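Local coordinates for protein transcriptional regulator, MarR/EmrR family (PDB 3JW4) that probably binds DNA as a dimeric transcriptional regulator of the MarR/EmrR family, through a winged helix-turn-helix domain, at residues M24-S29 against E122-K127; I58-L63 against S76-L81; R89-P92 against Q98-I101; G44-Y49 against A72-M77. All blocks are in the same frame, centred on the assembly; numbering follows the deposited sequence. Where two conformers were deposited one is given.

Contact 1. Residues M24-S29 against E122-K127; sequences MKLKTS and EESITK
Leu26 of helix 14-35 meets Ile125 of helix 105-126 with both of its methyl branches. Leu26 CD1 lies 3.6 Å from Ile125 CD1. The other branch, Leu26 CD2, rests 3.7 Å from Ile125 CG1. The two methyls of the fork lie against the CG1-CD1 bond of Ile125, one at each end, and the side chains cross at about a right angle. In Ile125, CG1 stands beside the backbone N and opposite the carbonyl carbon (chi1 -61°). This carries CD1 back to the leucine, although the CA-CB bond of Ile125 does not itself aim at helix 14-35.

Ser124 adds a smaller touch. Its OG is 3.8 Å from Leu26 CD2, a van der Waals contact. The hydroxyl is hydrogen-bonded to Val121 O, one turn back. It thus has a polar partner in its own helix while OG lies against a methyl group.

The closest CA pair is Leu26 CA and Glu122 CA, 8.1 Å apart, and side chains bridge the gap. The contact joins the N-terminal helix to the long helix after the beta hairpin. In MarR proteins such terminal helices build the dimerisation region, and here the second subunit lies close by. Glu122 OE1 bonds to Ser16 OG of the second subunit, and Lys25 NZ forms a salt bridge with the C-terminal carboxylate of Met148 of that subunit. Ile125 also packs on its Ser16.

The touching groups within the chain are mainly aliphatic. Their cohesion comes from dispersion and burial, while Lys25 and Glu122 direct polar bonds to the second subunit.

Contact 2. Residues I58-L63 against S76-L81; sequences IIQKDL and SMLQGL
Leu78 of helix 74-83 points its methyl fork at helix 60-64 and meets two side chains there, Leu63 and Gln60. The tight part is leucine on leucine. Leu63 CD1 is 3.6 Å from Leu78 CD2 and 3.8 Å from Leu78 CD1, so one methyl of Leu63 sits against both prongs of the fork. Leu78 is buried. Met46 of helix 41-53 and Ile87 of strand 87-90 also touch it, and Leu63 leans on Tyr49 and Ile101.

These two short helices belong to the helix-turn-helix of the winged helix domain. Helix 74-83 occupies the place of the recognition helix, the one that in MarR relatives enters the major groove of DNA. Helix 60-64 is the helix that precedes it.

The looser side is at Gln60, which is partly exposed. Its CG is turned opposite the backbone N (chi1 -178°) and the chain runs on extended, so its methylene part crosses Leu78 at a slant. Gln60 CG comes to 3.7 Å from Leu78 CD1. The amide carbon is less close, with Gln60 CD 4.0 Å from the same methyl. Gln60 NE2 makes a weak hydrogen bond to Thr75 OG1.

At the start of helix 60-64, the N-cap residue Ile59 gives its backbone N-H to Asp62 OD2 at 3.0 Å. The bond is nearly straight (172°), but the donor stands above the carboxylate plane.

Contact 3. Residues R89-P92 against Q98-I101; sequences RRIP and QKNI
Lys99 runs fully extended beyond CG, and its CG stands opposite the carbonyl carbon (chi1 -73°). This lays its aliphatic chain along Ile91 and Arg89. Ile91 CG2 is 4.0 Å from Lys99 CE, and the two side chains lie side by side, pointing the same way. Arg89 CB is likewise 4.0 Å from Lys99 CD.

The backbone pairing is antiparallel. Arg90 and Asn100 form a hydrogen-bonded pair: Arg90 N donates to Asn100 O at 2.8 Å, and Asn100 N donates to Arg90 O at 2.9 Å. Arg89 and Ile101 form the next, non-hydrogen-bonded pair. Arg89 CA also sends a C-H contact to Asn100 O at 3.3 Å.

Farther out, the Pro92 ring crosses the Asn100 side chain at about a right angle, with Pro92 CB 3.7 Å from Asn100 OD1. This hairpin is the wing of the winged helix domain; in MarR relatives the wing approaches DNA. Arg89 NH1 is salt-bridged to Glu82, and Arg90 NE to Glu88.

Backbone bonds thus set the register, side chains add mostly aliphatic contacts, and the two arginines are held by acidic partners.

Contact 4. Residues G44-Y49 against A72-M77; sequences GRMIGY and ASITSM
Met46, a selenomethionine of helix 41-53, lays its selenium against that of Met77, also a selenomethionine, in helix 74-83. Met46 SE and Met77 SE are 3.6 Å apart, and the two side chains cross at a slant. Met46 SE is also 4.0 Å from Met77 CG. Both chains leave the backbone with CG opposite N, and both bend at the last torsion. In Met46 that bend (chi3 -59°) turns the terminal methyl toward Ile74. Met46 CE then lies 3.8 Å from Ile74 CG1 and also 3.8 Å from Met77 SE. The methyl thus bridges two residues that sit three places apart on helix 74-83. Met46 was deposited in two conformers, so the exact distances to its SE and CE are less certain.

The contact is apolar throughout. It falls on one side of the first turn of helix 74-83, which Ser73 caps. Ser73 OG accepts from Ser76 N at 3.2 Å, and the bond is nearly straight (168°). The capping hydroxyl satisfies an N-H that has no earlier helical carbonyl to pair with.

Helix 41-53 backs the helix-turn-helix of the winged helix domain here. Met46 also touches Leu81, two turns along from Ile74. Met77 also rests on Gln42 and Gln43. Beside Met46, Ile47 touches Leu110, Val111 and Phe114 as well as Leu81, so helix 41-53 packs on both helix 105-126 and helix 74-83.

Overall arrangement
From the N terminus, helix 14-35 opens contact 1, which closes only at helix 105-126. That wide loop encloses the other three contacts. Inside it, helix 41-53 opens contact 4, and residues 58-63 open contact 2 within that loop. Both end on helix 74-83 and share Ser76 and Met77, so their loops overlap; the contact centres lie about 6 Å apart. Contact 3 follows in series as the hairpin 87-90/100-103. It touches contact 2, where Ile58 O and Ile101 N are 2.8 Å apart, probably hydrogen-bonded. Contacts 2, 3 and 4 tie together the winged helix part, the probable DNA-binding region. Contact 1 lies on the opposite side of the chain's centre, near the second subunit.

Contact 1. Residues M24-S29 against E122-K127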
# COMPACT_ATOMS: atom_id res chain seq x y z
N MSE B 24 -5.87 -0.98 4.61
CA MSE B 24 -5.09 -0.66 5.80
C MSE B 24 -5.56 -1.56 6.96
O MSE B 24 -4.73 -2.01 7.77
CB MSE B 24 -5.15 0.85 6.14
CG MSE B 24 -4.32 1.77 5.17
SE MSE B 24 -4.19 3.73 5.61
CE MSE B 24 -3.58 4.40 3.88
N LYS B 25 -6.87 -1.84 7.05
CA LYS B 25 -7.39 -2.74 8.09
C LYS B 25 -6.88 -4.18 7.90
O LYS B 25 -6.55 -4.86 8.88
CB LYS B 25 -8.92 -2.73 8.13
CG LYS B 25 -9.52 -1.51 8.76
CD LYS B 25 -11.05 -1.46 8.60
CE LYS B 25 -11.61 -0.15 9.14
NZ LYS B 25 -13.07 -0.06 9.01
N LEU B 26 -6.85 -4.65 6.66
CA LEU B 26 -6.34 -6.01 6.39
C LEU B 26 -4.85 -6.09 6.75
O LEU B 26 -4.42 -7.02 7.45
CB LEU B 26 -6.51 -6.38 4.92
CG LEU B 26 -7.94 -6.45 4.37
CD1 LEU B 26 -7.93 -6.71 2.90
CD2 LEU B 26 -8.76 -7.51 5.09
N LYS B 27 -4.08 -5.11 6.29
CA LYS B 27 -2.66 -5.08 6.53
C LYS B 27 -2.32 -4.97 8.00
O LYS B 27 -1.33 -5.55 8.43
CB LYS B 27 -2.00 -3.93 5.78
CG LYS B 27 -0.47 -4.09 5.67
CD LYS B 27 0.24 -2.77 5.43
CE LYS B 27 1.75 -3.00 5.19
NZ LYS B 27 2.57 -1.92 5.81
N THR B 28 -3.12 -4.25 8.77
CA THR B 28 -2.88 -4.10 10.20
C THR B 28 -3.15 -5.42 10.89
O THR B 28 -2.31 -5.90 11.65
CB THR B 28 -3.75 -2.98 10.81
OG1 THR B 28 -3.43 -1.74 10.18
CG2 THR B 28 -3.52 -2.84 12.32
N SER B 29 -4.32 -6.00 10.64
CA SER B 29 -4.61 -7.37 11.03
C SER B 29 -3.39 -8.29 10.74
O SER B 29 -2.88 -8.96 11.64
CB SER B 29 -5.83 -7.87 10.25
OG SER B 29 -6.84 -8.38 11.09
N GLU B 122 -8.31 -12.98 4.62
CA GLU B 122 -9.14 -13.04 3.41
C GLU B 122 -10.60 -13.29 3.76
O GLU B 122 -11.51 -12.66 3.19
CB GLU B 122 -8.64 -14.16 2.48
CG GLU B 122 -9.50 -14.42 1.23
CD GLU B 122 -9.22 -13.46 0.09
OE1 GLU B 122 -8.38 -12.54 0.24
OE2 GLU B 122 -9.82 -13.63 -0.99
N GLU B 123 -10.84 -14.22 4.68
CA GLU B 123 -12.18 -14.58 5.07
C GLU B 123 -12.89 -13.44 5.80
O GLU B 123 -14.10 -13.39 5.80
CB GLU B 123 -12.17 -15.85 5.94
CG GLU B 123 -12.12 -17.16 5.09
CD GLU B 123 -11.61 -18.41 5.85
OE1 GLU B 123 -10.85 -18.27 6.84
OE2 GLU B 123 -11.96 -19.55 5.43
N SER B 124 -12.14 -12.53 6.41
CA SER B 124 -12.75 -11.39 7.08
C SER B 124 -13.40 -10.41 6.07
O SER B 124 -14.34 -9.69 6.41
CB SER B 124 -11.73 -10.68 7.97
OG SER B 124 -10.83 -9.90 7.21
N ILE B 125 -12.91 -10.43 4.84
CA ILE B 125 -13.49 -9.60 3.78
C ILE B 125 -14.92 -10.02 3.49
O ILE B 125 -15.79 -9.16 3.37
CB ILE B 125 -12.66 -9.64 2.50
CG1 ILE B 125 -11.25 -9.08 2.78
CG2 ILE B 125 -13.37 -8.86 1.40
CD1 ILE B 125 -10.20 -9.28 1.66
N THR B 126 -15.17 -11.32 3.42
CA THR B 126 -16.48 -11.81 2.97
C THR B 126 -17.48 -12.21 4.08
O THR B 126 -18.61 -12.56 3.77
CB THR B 126 -16.28 -12.99 2.01
OG1 THR B 126 -15.41 -13.96 2.60
CG2 THR B 126 -15.63 -12.49 0.73
N LYS B 127 -17.10 -12.10 5.34
CA LYS B 127 -17.96 -12.52 6.46
C LYS B 127 -19.36 -11.90 6.39
O LYS B 127 -20.36 -12.59 6.55
CB LYS B 127 -17.31 -12.18 7.82
CG LYS B 127 -16.42 -13.28 8.38
CD LYS B 127 -15.67 -12.84 9.68
CE LYS B 127 -14.41 -13.66 9.97
NZ LYS B 127 -14.58 -14.62 11.11

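Contact 2. Residues I58-L63 against S76-L81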
# COMPACT_ATOMS: atom_id res chain seq x y z
N ILE B 58 14.95 -21.94 -8.77
CA ILE B 58 14.90 -20.52 -8.43
C ILE B 58 16.30 -20.05 -8.09
O ILE B 58 16.95 -20.66 -7.24
CB ILE B 58 14.01 -20.28 -7.20
CG1 ILE B 58 12.56 -20.56 -7.51
CG2 ILE B 58 14.12 -18.83 -6.70
CD1 ILE B 58 11.81 -20.79 -6.25
N ILE B 59 16.78 -19.01 -8.76
CA ILE B 59 18.04 -18.35 -8.33
C ILE B 59 17.78 -16.96 -7.75
O ILE B 59 16.68 -16.42 -7.87
CB ILE B 59 19.10 -18.31 -9.46
CG1 ILE B 59 18.67 -17.38 -10.60
CG2 ILE B 59 19.39 -19.72 -9.98
CD1 ILE B 59 19.74 -17.18 -11.65
N GLN B 60 18.78 -16.38 -7.10
CA GLN B 60 18.55 -15.10 -6.42
C GLN B 60 18.04 -14.04 -7.40
O GLN B 60 17.13 -13.28 -7.06
CB GLN B 60 19.79 -14.60 -5.68
CG GLN B 60 19.53 -13.28 -4.93
CD GLN B 60 20.65 -12.87 -4.02
OE1 GLN B 60 21.27 -13.71 -3.36
NE2 GLN B 60 20.90 -11.56 -3.94
N LYS B 61 18.60 -14.02 -8.61
CA LYS B 61 18.11 -13.15 -9.69
C LYS B 61 16.58 -13.16 -9.89
O LYS B 61 15.98 -12.10 -10.03
CB LYS B 61 18.80 -13.48 -11.02
CG LYS B 61 20.06 -12.67 -11.33
CD LYS B 61 21.16 -13.48 -12.06
CE LYS B 61 20.70 -14.10 -13.40
NZ LYS B 61 20.44 -13.09 -14.45
N ASP B 62 15.95 -14.34 -9.91
CA ASP B 62 14.49 -14.42 -10.14
C ASP B 62 13.70 -13.75 -9.00
O ASP B 62 12.58 -13.26 -9.20
CB ASP B 62 14.00 -15.88 -10.25
CG ASP B 62 14.74 -16.70 -11.31
OD1 ASP B 62 14.95 -16.20 -12.43
OD2 ASP B 62 15.09 -17.86 -11.01
N LEU B 63 14.27 -13.78 -7.80
CA LEU B 63 13.61 -13.19 -6.63
C LEU B 63 13.72 -11.66 -6.71
O LEU B 63 12.73 -10.96 -6.54
CB LEU B 63 14.22 -13.76 -5.34
CG LEU B 63 14.00 -15.27 -5.15
CD1 LEU B 63 14.70 -15.80 -3.90
CD2 LEU B 63 12.52 -15.58 -5.09
N SER B 76 19.59 -9.40 2.06
CA SER B 76 19.49 -9.49 3.52
C SER B 76 18.37 -10.44 3.95
O SER B 76 18.51 -11.22 4.89
CB SER B 76 19.23 -8.12 4.14
OG SER B 76 19.29 -8.24 5.56
N MSE B 77 17.24 -10.37 3.25
CA MSE B 77 16.10 -11.17 3.67
C MSE B 77 16.39 -12.66 3.41
O MSE B 77 16.08 -13.47 4.26
CB MSE B 77 14.85 -10.71 2.94
CG MSE B 77 13.59 -11.55 3.20
SE MSE B 77 12.11 -10.91 2.08
CE MSE B 77 12.68 -9.06 1.77
N LEU B 78 17.03 -12.99 2.28
CA LEU B 78 17.44 -14.36 2.00
C LEU B 78 18.47 -14.87 2.98
O LEU B 78 18.40 -16.02 3.43
CB LEU B 78 17.98 -14.53 0.57
CG LEU B 78 16.96 -14.44 -0.56
CD1 LEU B 78 17.66 -14.45 -1.91
CD2 LEU B 78 15.93 -15.62 -0.51
N GLN B 79 19.46 -14.05 3.29
CA GLN B 79 20.47 -14.47 4.28
C GLN B 79 19.79 -14.76 5.62
O GLN B 79 20.18 -15.67 6.34
CB GLN B 79 21.57 -13.42 4.46
CG GLN B 79 22.68 -13.47 3.38
CD GLN B 79 23.69 -12.37 3.53
OE1 GLN B 79 23.59 -11.34 2.84
NE2 GLN B 79 24.65 -12.52 4.48
N GLY B 80 18.78 -13.96 5.95
CA GLY B 80 18.06 -14.11 7.23
C GLY B 80 17.30 -15.43 7.27
O GLY B 80 17.46 -16.21 8.19
N LEU B 81 16.50 -15.69 6.23
CA LEU B 81 15.78 -16.97 6.09
C LEU B 81 16.76 -18.15 6.11
O LEU B 81 16.53 -19.16 6.75
CB LEU B 81 14.95 -16.97 4.79
CG LEU B 81 13.82 -15.94 4.70
CD1 LEU B 81 13.18 -15.91 3.30
CD2 LEU B 81 12.80 -16.20 5.78

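Contact 3. Residues R89-P92 against Q98-I101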
# COMPACT_ATOMS: atom_id res chain seq x y z
N ARG B 89 20.49 -23.24 -0.14
CA ARG B 89 20.91 -23.11 -1.52
C ARG B 89 21.58 -24.41 -1.88
O ARG B 89 22.50 -24.83 -1.20
CB ARG B 89 21.86 -21.94 -1.67
CG ARG B 89 21.17 -20.59 -1.37
CD ARG B 89 22.20 -19.49 -1.06
NE ARG B 89 21.72 -18.18 -1.49
CZ ARG B 89 21.48 -17.12 -0.71
NH1 ARG B 89 21.67 -17.16 0.60
NH2 ARG B 89 21.05 -15.98 -1.26
N ARG B 90 21.09 -25.07 -2.91
CA ARG B 90 21.60 -26.36 -3.34
C ARG B 90 22.28 -26.22 -4.67
O ARG B 90 21.74 -25.58 -5.58
CB ARG B 90 20.47 -27.36 -3.51
CG ARG B 90 19.73 -27.77 -2.26
CD ARG B 90 18.81 -28.94 -2.61
NE ARG B 90 17.58 -29.00 -1.81
CZ ARG B 90 16.51 -29.71 -2.16
NH1 ARG B 90 16.49 -30.39 -3.31
NH2 ARG B 90 15.43 -29.75 -1.39
N ILE B 91 23.45 -26.84 -4.79
CA ILE B 91 24.06 -27.08 -6.10
C ILE B 91 23.18 -28.06 -6.87
O ILE B 91 22.96 -29.18 -6.41
CB ILE B 91 25.52 -27.61 -6.00
CG1 ILE B 91 25.64 -28.80 -5.04
CG2 ILE B 91 26.46 -26.49 -5.55
CD1 ILE B 91 27.06 -29.06 -4.56
N PRO B 92 22.63 -27.63 -8.02
CA PRO B 92 21.86 -28.57 -8.83
C PRO B 92 22.76 -29.59 -9.50
O PRO B 92 22.26 -30.44 -10.21
CB PRO B 92 21.23 -27.67 -9.89
CG PRO B 92 22.24 -26.57 -10.06
CD PRO B 92 22.78 -26.33 -8.68
N GLN B 98 24.98 -21.66 -11.11
CA GLN B 98 24.22 -20.90 -10.11
C GLN B 98 23.40 -21.83 -9.19
O GLN B 98 22.68 -22.71 -9.66
CB GLN B 98 23.30 -19.92 -10.84
CG GLN B 98 22.68 -18.85 -9.96
CD GLN B 98 23.56 -17.63 -9.70
OE1 GLN B 98 24.48 -17.32 -10.46
NE2 GLN B 98 23.26 -16.91 -8.60
N LYS B 99 23.51 -21.64 -7.88
CA LYS B 99 22.77 -22.44 -6.91
C LYS B 99 21.27 -22.16 -6.94
O LYS B 99 20.85 -21.03 -7.18
CB LYS B 99 23.30 -22.19 -5.50
CG LYS B 99 24.65 -22.82 -5.25
CD LYS B 99 25.16 -22.40 -3.89
CE LYS B 99 26.48 -23.05 -3.54
NZ LYS B 99 26.90 -22.61 -2.20
N ASN B 100 20.46 -23.19 -6.67
CA ASN B 100 19.00 -23.07 -6.63
C ASN B 100 18.57 -22.95 -5.16
O ASN B 100 19.15 -23.61 -4.29
CB ASN B 100 18.32 -24.30 -7.24
CG ASN B 100 18.37 -24.33 -8.79
OD1 ASN B 100 18.42 -25.39 -9.35
ND2 ASN B 100 18.31 -23.19 -9.46
N ILE B 101 17.51 -22.19 -4.92
CA ILE B 101 17.03 -21.93 -3.58
C ILE B 101 15.84 -22.87 -3.29
O ILE B 101 14.91 -23.01 -4.13
CB ILE B 101 16.64 -20.42 -3.43
CG1 ILE B 101 17.85 -19.53 -3.78
CG2 ILE B 101 16.10 -20.13 -2.05
CD1 ILE B 101 17.51 -18.09 -4.02

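Contact 4. Residues G44-Y49 against A72-M77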
# COMPACT_ATOMS: atom_id res chain seq x y z
N GLY B 44 7.16 -13.78 4.25
CA GLY B 44 6.15 -14.81 4.00
C GLY B 44 5.86 -15.04 2.54
O GLY B 44 5.85 -16.17 2.08
N ARG B 45 5.61 -13.95 1.82
CA ARG B 45 5.49 -13.98 0.37
C ARG B 45 6.71 -14.59 -0.34
O ARG B 45 6.56 -15.39 -1.27
CB ARG B 45 5.28 -12.54 -0.15
CG ARG B 45 3.88 -12.19 -0.50
CD ARG B 45 2.88 -12.15 0.65
NE ARG B 45 1.67 -12.88 0.23
CZ ARG B 45 0.41 -12.58 0.53
NH1 ARG B 45 -0.56 -13.37 0.06
NH2 ARG B 45 0.10 -11.52 1.27
N MSE B 46 7.90 -14.20 0.09
CA MSE B 46 9.13 -14.72 -0.49
C MSE B 46 9.25 -16.22 -0.25
O MSE B 46 9.46 -16.98 -1.20
CB MSE B 46 10.36 -14.01 0.08
CG MSE B 46 11.67 -14.65 -0.33
SE MSE B 46 13.16 -13.43 -0.28
CE MSE B 46 12.45 -12.16 -1.53
N ILE B 47 9.10 -16.66 0.99
CA ILE B 47 9.17 -18.09 1.28
C ILE B 47 8.11 -18.89 0.50
O ILE B 47 8.41 -19.95 -0.02
CB ILE B 47 8.98 -18.44 2.75
CG1 ILE B 47 9.99 -17.79 3.63
CG2 ILE B 47 9.27 -19.95 2.99
CD1 ILE B 47 9.74 -18.13 5.09
N GLY B 48 6.87 -18.40 0.50
CA GLY B 48 5.80 -19.00 -0.29
C GLY B 48 6.16 -19.15 -1.76
O GLY B 48 5.93 -20.19 -2.36
N TYR B 49 6.71 -18.10 -2.36
CA TYR B 49 7.07 -18.11 -3.77
C TYR B 49 8.15 -19.18 -3.98
O TYR B 49 8.10 -19.97 -4.92
CB TYR B 49 7.60 -16.73 -4.22
CG TYR B 49 7.94 -16.68 -5.68
CD1 TYR B 49 6.93 -16.52 -6.65
CD2 TYR B 49 9.25 -16.88 -6.12
CE1 TYR B 49 7.23 -16.52 -8.02
CE2 TYR B 49 9.56 -16.88 -7.51
CZ TYR B 49 8.54 -16.70 -8.44
OH TYR B 49 8.81 -16.69 -9.79
N ALA B 72 12.77 -3.33 0.79
CA ALA B 72 13.49 -4.27 1.64
C ALA B 72 14.58 -5.02 0.85
O ALA B 72 14.35 -5.46 -0.29
CB ALA B 72 12.54 -5.26 2.28
N SER B 73 15.76 -5.16 1.46
CA SER B 73 16.88 -5.82 0.79
C SER B 73 16.57 -7.30 0.68
O SER B 73 16.36 -7.97 1.69
CB SER B 73 18.21 -5.61 1.55
OG SER B 73 19.26 -6.38 0.97
N ILE B 74 16.53 -7.79 -0.56
CA ILE B 74 16.37 -9.21 -0.84
C ILE B 74 17.57 -10.03 -0.38
O ILE B 74 17.39 -11.09 0.17
CB ILE B 74 16.07 -9.45 -2.34
CG1 ILE B 74 14.57 -9.16 -2.58
CG2 ILE B 74 16.31 -10.89 -2.74
CD1 ILE B 74 14.27 -8.48 -3.89
N THR B 75 18.79 -9.54 -0.59
CA THR B 75 19.97 -10.28 -0.15
C THR B 75 19.89 -10.47 1.34
O THR B 75 20.08 -11.57 1.84
CB THR B 75 21.29 -9.55 -0.48
OG1 THR B 75 21.33 -9.27 -1.88
CG2 THR B 75 22.47 -10.41 -0.09
N SER B 76 19.59 -9.40 2.06
CA SER B 76 19.49 -9.49 3.52
C SER B 76 18.37 -10.44 3.95
O SER B 76 18.51 -11.22 4.89
CB SER B 76 19.23 -8.12 4.14
OG SER B 76 19.29 -8.24 5.56
N MSE B 77 17.24 -10.37 3.25
CA MSE B 77 16.10 -11.17 3.67
C MSE B 77 16.39 -12.66 3.41
O MSE B 77 16.08 -13.47 4.26
CB MSE B 77 14.85 -10.71 2.94
CG MSE B 77 13.59 -11.55 3.20
SE MSE B 77 12.11 -10.91 2.08
CE MSE B 77 12.68 -9.06 1.77